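Local atomic coordinates of putative glycyl-glycine endopeptidase lytM (Ruminococcus gnavus, PDB entry 3NYY), a protein that probably acts as a metalloendopeptidase of the M23 family, the LytM-like group whose better-known members cut peptide cross-links of bacterial cell walls. Residues R20-E25 with D49-R54; P16-Q21 with Q82-I87. All coordinates share one frame; numbering follows the deposited sequence.

Contact 1. Residues R20-E25 with D49-R54; sequences RQPVSE and DFENRR. With SO4 (sulfate ion), chain H.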
loop_
_atom_site.group_PDB
_atom_site.type_symbol
_atom_site.label_atom_id
_atom_site.label_comp_id
_atom_site.label_asym_id
_atom_site.label_seq_id
_atom_site.Cartn_x
_atom_site.Cartn_y
_atom_site.Cartn_z
ATOM N N ARG A 20 0.505 -13.255 10.815
ATOM C CA ARG A 20 0.966 -12.745 9.517
ATOM C C ARG A 20 0.233 -13.327 8.299
ATOM O O ARG A 20 0.164 -12.683 7.259
ATOM C CB ARG A 20 2.482 -12.951 9.421
ATOM C CG ARG A 20 3.118 -12.441 8.097
ATOM C CD ARG A 20 4.639 -12.388 8.158
ATOM N NE ARG A 20 5.207 -13.651 8.637
ATOM C CZ ARG A 20 5.593 -14.662 7.877
ATOM N NH1 ARG A 20 5.508 -14.606 6.550
ATOM N NH2 ARG A 20 6.039 -15.776 8.453
ATOM N N GLN A 21 -0.317 -14.540 8.431
ATOM C CA GLN A 21 -1.107 -15.217 7.391
ATOM C C GLN A 21 -0.316 -15.424 6.112
ATOM O O GLN A 21 -0.683 -14.913 5.075
ATOM C CB GLN A 21 -2.398 -14.450 7.114
ATOM C CG GLN A 21 -3.316 -14.319 8.285
ATOM C CD GLN A 21 -4.265 -15.472 8.499
ATOM O OE1 GLN A 21 -5.153 -15.731 7.675
ATOM N NE2 GLN A 21 -4.080 -16.195 9.650
ATOM N N PRO A 22 0.812 -16.151 6.187
ATOM C CA PRO A 22 1.693 -16.242 4.996
ATOM C C PRO A 22 1.059 -17.148 3.932
ATOM O O PRO A 22 0.969 -18.344 4.139
ATOM C CB PRO A 22 2.963 -16.844 5.565
ATOM C CG PRO A 22 2.571 -17.572 6.779
ATOM C CD PRO A 22 1.365 -16.880 7.334
ATOM N N VAL A 23 0.700 -16.584 2.786
ATOM C CA VAL A 23 0.035 -17.355 1.715
ATOM C C VAL A 23 0.727 -17.039 0.399
ATOM O O VAL A 23 0.634 -15.907 -0.095
ATOM C CB VAL A 23 -1.451 -17.017 1.653
ATOM C CG1 VAL A 23 -2.141 -17.849 0.567
ATOM C CG2 VAL A 23 -2.123 -17.264 3.033
ATOM N N SER A 24 1.431 -18.032 -0.130
ATOM C CA SER A 24 2.075 -17.964 -1.434
ATOM C C SER A 24 1.111 -17.751 -2.590
ATOM O O SER A 24 -0.071 -17.992 -2.490
ATOM C CB SER A 24 2.784 -19.287 -1.713
ATOM O OG SER A 24 1.855 -20.376 -1.890
ATOM N N GLU A 25 1.623 -17.323 -3.733
ATOM C CA GLU A 25 0.715 -17.131 -4.881
ATOM C C GLU A 25 0.090 -18.466 -5.354
ATOM O O GLU A 25 -1.079 -18.490 -5.757
ATOM C CB GLU A 25 1.396 -16.345 -6.033
ATOM C CG GLU A 25 1.665 -14.827 -5.718
ATOM C CD GLU A 25 0.424 -14.025 -5.187
ATOM O OE1 GLU A 25 -0.694 -14.153 -5.747
ATOM O OE2 GLU A 25 0.572 -13.248 -4.195
ATOM N N ASP A 49 5.046 -25.861 8.188
ATOM C CA ASP A 49 5.468 -25.137 9.385
ATOM C C ASP A 49 5.386 -23.605 9.107
ATOM O O ASP A 49 6.350 -22.862 9.340
ATOM C CB ASP A 49 6.898 -25.545 9.795
ATOM C CG ASP A 49 7.050 -27.044 10.059
ATOM O OD1 ASP A 49 6.011 -27.749 10.236
ATOM O OD2 ASP A 49 8.220 -27.511 10.084
ATOM N N PHE A 50 4.235 -23.159 8.611
ATOM C CA PHE A 50 3.998 -21.735 8.275
ATOM C C PHE A 50 5.003 -21.193 7.260
ATOM O O PHE A 50 5.614 -20.134 7.455
ATOM C CB PHE A 50 3.909 -20.849 9.519
ATOM C CG PHE A 50 2.658 -21.082 10.299
ATOM C CD1 PHE A 50 2.553 -22.188 11.107
ATOM C CD2 PHE A 50 1.548 -20.248 10.144
ATOM C CE1 PHE A 50 1.375 -22.436 11.804
ATOM C CE2 PHE A 50 0.403 -20.490 10.828
ATOM C CZ PHE A 50 0.317 -21.570 11.666
ATOM N N GLU A 51 5.121 -21.932 6.171
ATOM C CA GLU A 51 6.004 -21.634 5.052
ATOM C C GLU A 51 7.483 -21.610 5.412
ATOM O O GLU A 51 8.265 -20.972 4.718
ATOM C CB GLU A 51 5.594 -20.338 4.338
ATOM C CG GLU A 51 4.188 -20.416 3.685
ATOM C CD GLU A 51 3.945 -19.319 2.627
ATOM O OE1 GLU A 51 4.473 -18.199 2.782
ATOM O OE2 GLU A 51 3.207 -19.623 1.657
ATOM N N ASN A 52 7.868 -22.384 6.420
ATOM C CA ASN A 52 9.276 -22.609 6.735
ATOM C C ASN A 52 9.902 -23.847 6.105
ATOM O O ASN A 52 11.142 -23.949 6.042
ATOM C CB ASN A 52 9.469 -22.560 8.249
ATOM C CG ASN A 52 9.425 -21.147 8.767
ATOM O OD1 ASN A 52 10.294 -20.358 8.441
ATOM N ND2 ASN A 52 8.407 -20.807 9.535
ATOM N N ARG A 53 9.060 -24.758 5.614
ATOM C CA ARG A 53 9.465 -25.946 4.924
ATOM C C ARG A 53 8.608 -26.125 3.695
ATOM O O ARG A 53 7.474 -25.606 3.603
ATOM C CB ARG A 53 9.337 -27.202 5.790
ATOM C CG ARG A 53 10.057 -27.118 7.145
ATOM C CD ARG A 53 10.095 -28.517 7.798
ATOM N NE ARG A 53 11.079 -29.375 7.138
ATOM C CZ ARG A 53 11.534 -30.533 7.618
ATOM N NH1 ARG A 53 11.090 -31.028 8.771
ATOM N NH2 ARG A 53 12.426 -31.212 6.909
ATOM N N ARG A 54 9.135 -26.898 2.759
ATOM C CA ARG A 54 8.416 -27.154 1.507
ATOM C C ARG A 54 7.152 -27.962 1.760
ATOM O O ARG A 54 7.075 -28.756 2.702
ATOM C CB ARG A 54 9.321 -27.882 0.513
ATOM C CG ARG A 54 10.468 -27.023 -0.001
ATOM C CD ARG A 54 11.411 -27.877 -0.832
ATOM N NE ARG A 54 11.911 -29.003 -0.034
ATOM C CZ ARG A 54 12.419 -30.130 -0.530
ATOM N NH1 ARG A 54 12.512 -30.320 -1.843
ATOM N NH2 ARG A 54 12.825 -31.086 0.299
HETATM S S SO4 H . 11.451 -29.906 3.526
HETATM O O1 SO4 H . 11.568 -28.614 2.820
HETATM O O2 SO4 H . 10.085 -30.124 4.014
HETATM O O3 SO4 H . 11.759 -30.973 2.585
HETATM O O4 SO4 H . 12.401 -29.909 4.635
HETATM O O HOH W 1 6.322 -16.841 4.276
HETATM O O HOH W 2 7.105 -18.004 6.949
#
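Ser24 and Glu51 meet through one direct hydrogen bond: Ser24 N donates to Glu51 OE2 at 3.0 Å, on the syn side of the carboxylate and distinctly bent, with an N-H...O angle of 130°. The acid lies against the peptide of Pro22, and its other oxygen touches the proline ring, Pro22 CB to Glu51 OE1 being 3.4 Å. An extended chain beyond CG (chi2 -162°) carries the carboxylate across to the 20-25 side. Pro22 CD lies at the ring edge of Phe50, near its plane, 4.4 Å from Phe50 CD2.

Two waters bridge the gap to Arg20 and lie in the plane of its guanidinium, at the edge. One accepts from Arg20 NH1 and donates to Glu51 OE1 (2.7 Å); the other accepts from Arg20 NH2 and donates to Phe50 O (2.6 Å). The arginine is thus linked to Glu51 through solvent, while Asp17 holds it by a salt bridge. Tyr44 OH is a second partner of Glu51 OE2, and Ser24 OG caps Met27 N. The arrangement joins two helix boundaries of the LytM N-terminal region: the acid just past the Schellman motif that ends helix 37-48 accepts from the backbone N of the N-cap residue of helix 25-31.

Contact 2. Residues P16-Q21 with Q82-I87; sequences PDFRRQ and QSCRAI. With SO4 (sulfate ion), chain F; SO4 (sulfate ion), chain E.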
loop_
_atom_site.group_PDB
_atom_site.type_symbol
_atom_site.label_atom_id
_atom_site.label_comp_id
_atom_site.label_asym_id
_atom_site.label_seq_id
_atom_site.Cartn_x
_atom_site.Cartn_y
_atom_site.Cartn_z
ATOM N N PRO A 16 3.087 -15.232 16.100
ATOM C CA PRO A 16 3.345 -14.248 15.042
ATOM C C PRO A 16 3.171 -14.773 13.609
ATOM O O PRO A 16 2.642 -14.037 12.750
ATOM C CB PRO A 16 4.796 -13.881 15.277
ATOM C CG PRO A 16 4.948 -13.997 16.763
ATOM C CD PRO A 16 4.149 -15.212 17.113
ATOM N N ASP A 17 3.589 -16.011 13.311
ATOM C CA ASP A 17 3.448 -16.507 11.951
ATOM C C ASP A 17 1.966 -16.743 11.573
ATOM O O ASP A 17 1.600 -16.535 10.432
ATOM C CB ASP A 17 4.235 -17.809 11.727
ATOM C CG ASP A 17 5.731 -17.616 11.718
ATOM O OD1 ASP A 17 6.223 -16.500 11.472
ATOM O OD2 ASP A 17 6.438 -18.610 11.959
ATOM N N PHE A 18 1.122 -17.145 12.523
ATOM C CA PHE A 18 -0.293 -17.216 12.252
ATOM C C PHE A 18 -0.863 -15.819 11.977
ATOM O O PHE A 18 -1.618 -15.609 11.017
ATOM C CB PHE A 18 -1.037 -17.896 13.394
ATOM C CG PHE A 18 -2.512 -17.955 13.178
ATOM C CD1 PHE A 18 -3.071 -18.981 12.405
ATOM C CD2 PHE A 18 -3.349 -16.962 13.671
ATOM C CE1 PHE A 18 -4.451 -19.039 12.194
ATOM C CE2 PHE A 18 -4.725 -17.003 13.437
ATOM C CZ PHE A 18 -5.279 -18.047 12.691
ATOM N N ARG A 19 -0.507 -14.867 12.813
ATOM C CA ARG A 19 -1.050 -13.518 12.638
ATOM C C ARG A 19 -0.701 -12.921 11.294
ATOM O O ARG A 19 -1.495 -12.176 10.705
ATOM C CB ARG A 19 -0.636 -12.597 13.766
ATOM C CG ARG A 19 -1.140 -13.025 15.099
ATOM C CD ARG A 19 -0.621 -12.121 16.205
ATOM N NE ARG A 19 -1.200 -10.779 16.114
ATOM C CZ ARG A 19 -0.866 -9.738 16.861
ATOM N NH1 ARG A 19 0.089 -9.825 17.799
ATOM N NH2 ARG A 19 -1.485 -8.564 16.702
ATOM N N ARG A 20 0.505 -13.255 10.815
ATOM C CA ARG A 20 0.966 -12.745 9.517
ATOM C C ARG A 20 0.233 -13.327 8.299
ATOM O O ARG A 20 0.164 -12.683 7.259
ATOM C CB ARG A 20 2.482 -12.951 9.421
ATOM C CG ARG A 20 3.118 -12.441 8.097
ATOM C CD ARG A 20 4.639 -12.388 8.158
ATOM N NE ARG A 20 5.207 -13.651 8.637
ATOM C CZ ARG A 20 5.593 -14.662 7.877
ATOM N NH1 ARG A 20 5.508 -14.606 6.550
ATOM N NH2 ARG A 20 6.039 -15.776 8.453
ATOM N N GLN A 21 -0.317 -14.540 8.431
ATOM C CA GLN A 21 -1.107 -15.217 7.391
ATOM C C GLN A 21 -0.316 -15.424 6.112
ATOM O O GLN A 21 -0.683 -14.913 5.075
ATOM C CB GLN A 21 -2.398 -14.450 7.114
ATOM C CG GLN A 21 -3.316 -14.319 8.285
ATOM C CD GLN A 21 -4.265 -15.472 8.499
ATOM O OE1 GLN A 21 -5.153 -15.731 7.675
ATOM N NE2 GLN A 21 -4.080 -16.195 9.650
ATOM N N GLN A 82 -10.848 -23.913 13.730
ATOM C CA GLN A 82 -11.925 -22.946 13.969
ATOM C C GLN A 82 -11.367 -21.536 13.760
ATOM O O GLN A 82 -12.061 -20.706 13.156
ATOM C CB GLN A 82 -12.524 -23.087 15.359
ATOM C CG GLN A 82 -13.549 -22.022 15.715
ATOM C CD GLN A 82 -14.066 -22.221 17.130
ATOM O OE1 GLN A 82 -13.287 -22.353 18.076
ATOM N NE2 GLN A 82 -15.382 -22.295 17.275
ATOM N N SER A 83 -10.124 -21.257 14.238
ATOM C CA SER A 83 -9.510 -19.954 14.035
ATOM C C SER A 83 -9.285 -19.657 12.543
ATOM O O SER A 83 -9.588 -18.549 12.073
ATOM C CB SER A 83 -8.202 -19.780 14.830
ATOM O OG SER A 83 -8.473 -19.903 16.223
ATOM N N CYS A 84 -8.779 -20.648 11.799
ATOM C CA CYS A 84 -8.567 -20.499 10.360
ATOM C C CYS A 84 -9.905 -20.245 9.652
ATOM O O CYS A 84 -9.992 -19.317 8.839
ATOM C CB CYS A 84 -7.900 -21.719 9.766
ATOM S SG CYS A 84 -6.239 -22.058 10.416
ATOM N N ARG A 85 -10.928 -21.036 9.963
ATOM C CA ARG A 85 -12.230 -20.831 9.327
ATOM C C ARG A 85 -12.891 -19.501 9.727
ATOM O O ARG A 85 -13.587 -18.869 8.927
ATOM C CB ARG A 85 -13.158 -22.002 9.632
ATOM C CG ARG A 85 -12.766 -23.314 8.924
ATOM C CD ARG A 85 -13.768 -24.350 9.311
ATOM N NE ARG A 85 -13.503 -25.596 8.609
ATOM C CZ ARG A 85 -13.403 -26.801 9.157
ATOM N NH1 ARG A 85 -13.559 -26.999 10.458
ATOM N NH2 ARG A 85 -13.154 -27.852 8.368
ATOM N N ALA A 86 -12.627 -19.029 10.949
ATOM C CA ALA A 86 -13.203 -17.752 11.399
ATOM C C ALA A 86 -12.684 -16.610 10.498
ATOM O O ALA A 86 -13.428 -15.672 10.224
ATOM C CB ALA A 86 -12.843 -17.479 12.857
ATOM N N ILE A 87 -11.424 -16.658 10.054
ATOM C CA ILE A 87 -10.856 -15.647 9.170
ATOM C C ILE A 87 -11.362 -15.800 7.731
ATOM O O ILE A 87 -11.692 -14.815 7.080
ATOM C CB ILE A 87 -9.329 -15.676 9.188
ATOM C CG1 ILE A 87 -8.826 -15.347 10.584
ATOM C CG2 ILE A 87 -8.638 -14.690 8.173
ATOM C CD1 ILE A 87 -7.358 -15.710 10.750
HETATM S S SO4 F . -13.246 -30.538 11.129
HETATM O O1 SO4 F . -12.291 -29.691 10.405
HETATM O O2 SO4 F . -14.057 -29.704 12.008
HETATM O O3 SO4 F . -14.073 -31.230 10.161
HETATM O O4 SO4 F . -12.417 -31.455 11.916
HETATM S S SO4 E . 0.994 -7.213 20.718
HETATM O O1 SO4 E . 0.145 -7.815 19.704
HETATM O O2 SO4 E . 0.175 -6.296 21.510
HETATM O O3 SO4 E . 1.572 -8.273 21.547
HETATM O O4 SO4 E . 2.086 -6.464 20.091
#
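Phe18 O accepts a hydrogen bond from Gln21 NE2, the glutamine side chain turning back over its own helix end: NE2 of Gln21 to O of Phe18 is 2.9 Å, with the donor tilted 26° from the carbonyl plane. Gln21 N also points at this oxygen, though weakly, so one carbonyl at the C-terminal end of helix 16-20 is held by both backbone and side chain of the same residue. The bend at chi2 (-86°) brings the amide round, and Gln21 NE2 comes to rest 3.7 Å above the ring plane of Phe18, over its centre. At the other end of the amide, Gln21 OE1 is hydrogen-bonded to Trp88 NE1, just past the facing segment.

Across the interface there is van der Waals packing, mostly of apolar groups. The Phe18 side chain, its CG trans to the backbone nitrogen, reaches towards helix 77-88 and places its far end among three residues. Cys84 SG lies in the ring plane at the edge, 3.9 Å from Phe18 CE1, a sulfur-aromatic contact. The Ile87 side chain runs towards that of Phe18 from the opposite direction, its CD1 3.7 Å from Phe18 CZ and oblique to the ring, and Ser83 CB approaches the same carbon obliquely. Ile87 CD1 also touches the Gln21 amide, 3.5 Å from NE2, and thus packs against ring and amide alike.

The axes of segments 16-20 and 82-87 run roughly parallel (crossing angle -24°), 12.3 Å apart at closest approach, a separation spanned by the aromatic side chain. Val12 flanks Phe18, while Trp45 of helix 37-48 touches both Gln21 and Cys84. Leu223 of strand 216-225 covers Ser83 and Ile87, bringing the M23 family region against this helix. The chemistry implies a buried, largely hydrophobic joint in which a glutamine is probably tolerated because both ends of its amide are hydrogen-bonded.

Overall arrangement
Both contacts start from the same piece of chain, helix 16-20 and the loop that follows it, and share Arg20 and Gln21; the centres of contact 1 and contact 2 lie about 12 Å apart. Contact 2 is the buried one, nearer the centre of the chain, and its joint between helices is mostly apolar packing. Contact 1, about 17 Å from that centre, is partly buried and joins two loops; beside the packing of Pro22 on Phe50 it uses a carboxylate and bridging waters. They adjoin directly: Phe50 CE2 packs 3.6 Å from Phe18 CA, and Pro22 CD lies 3.1 Å from Asp17 O. Trp45 of helix 37-48 stacks on Phe50 and touches Gln21, so it lies against residues of both contacts.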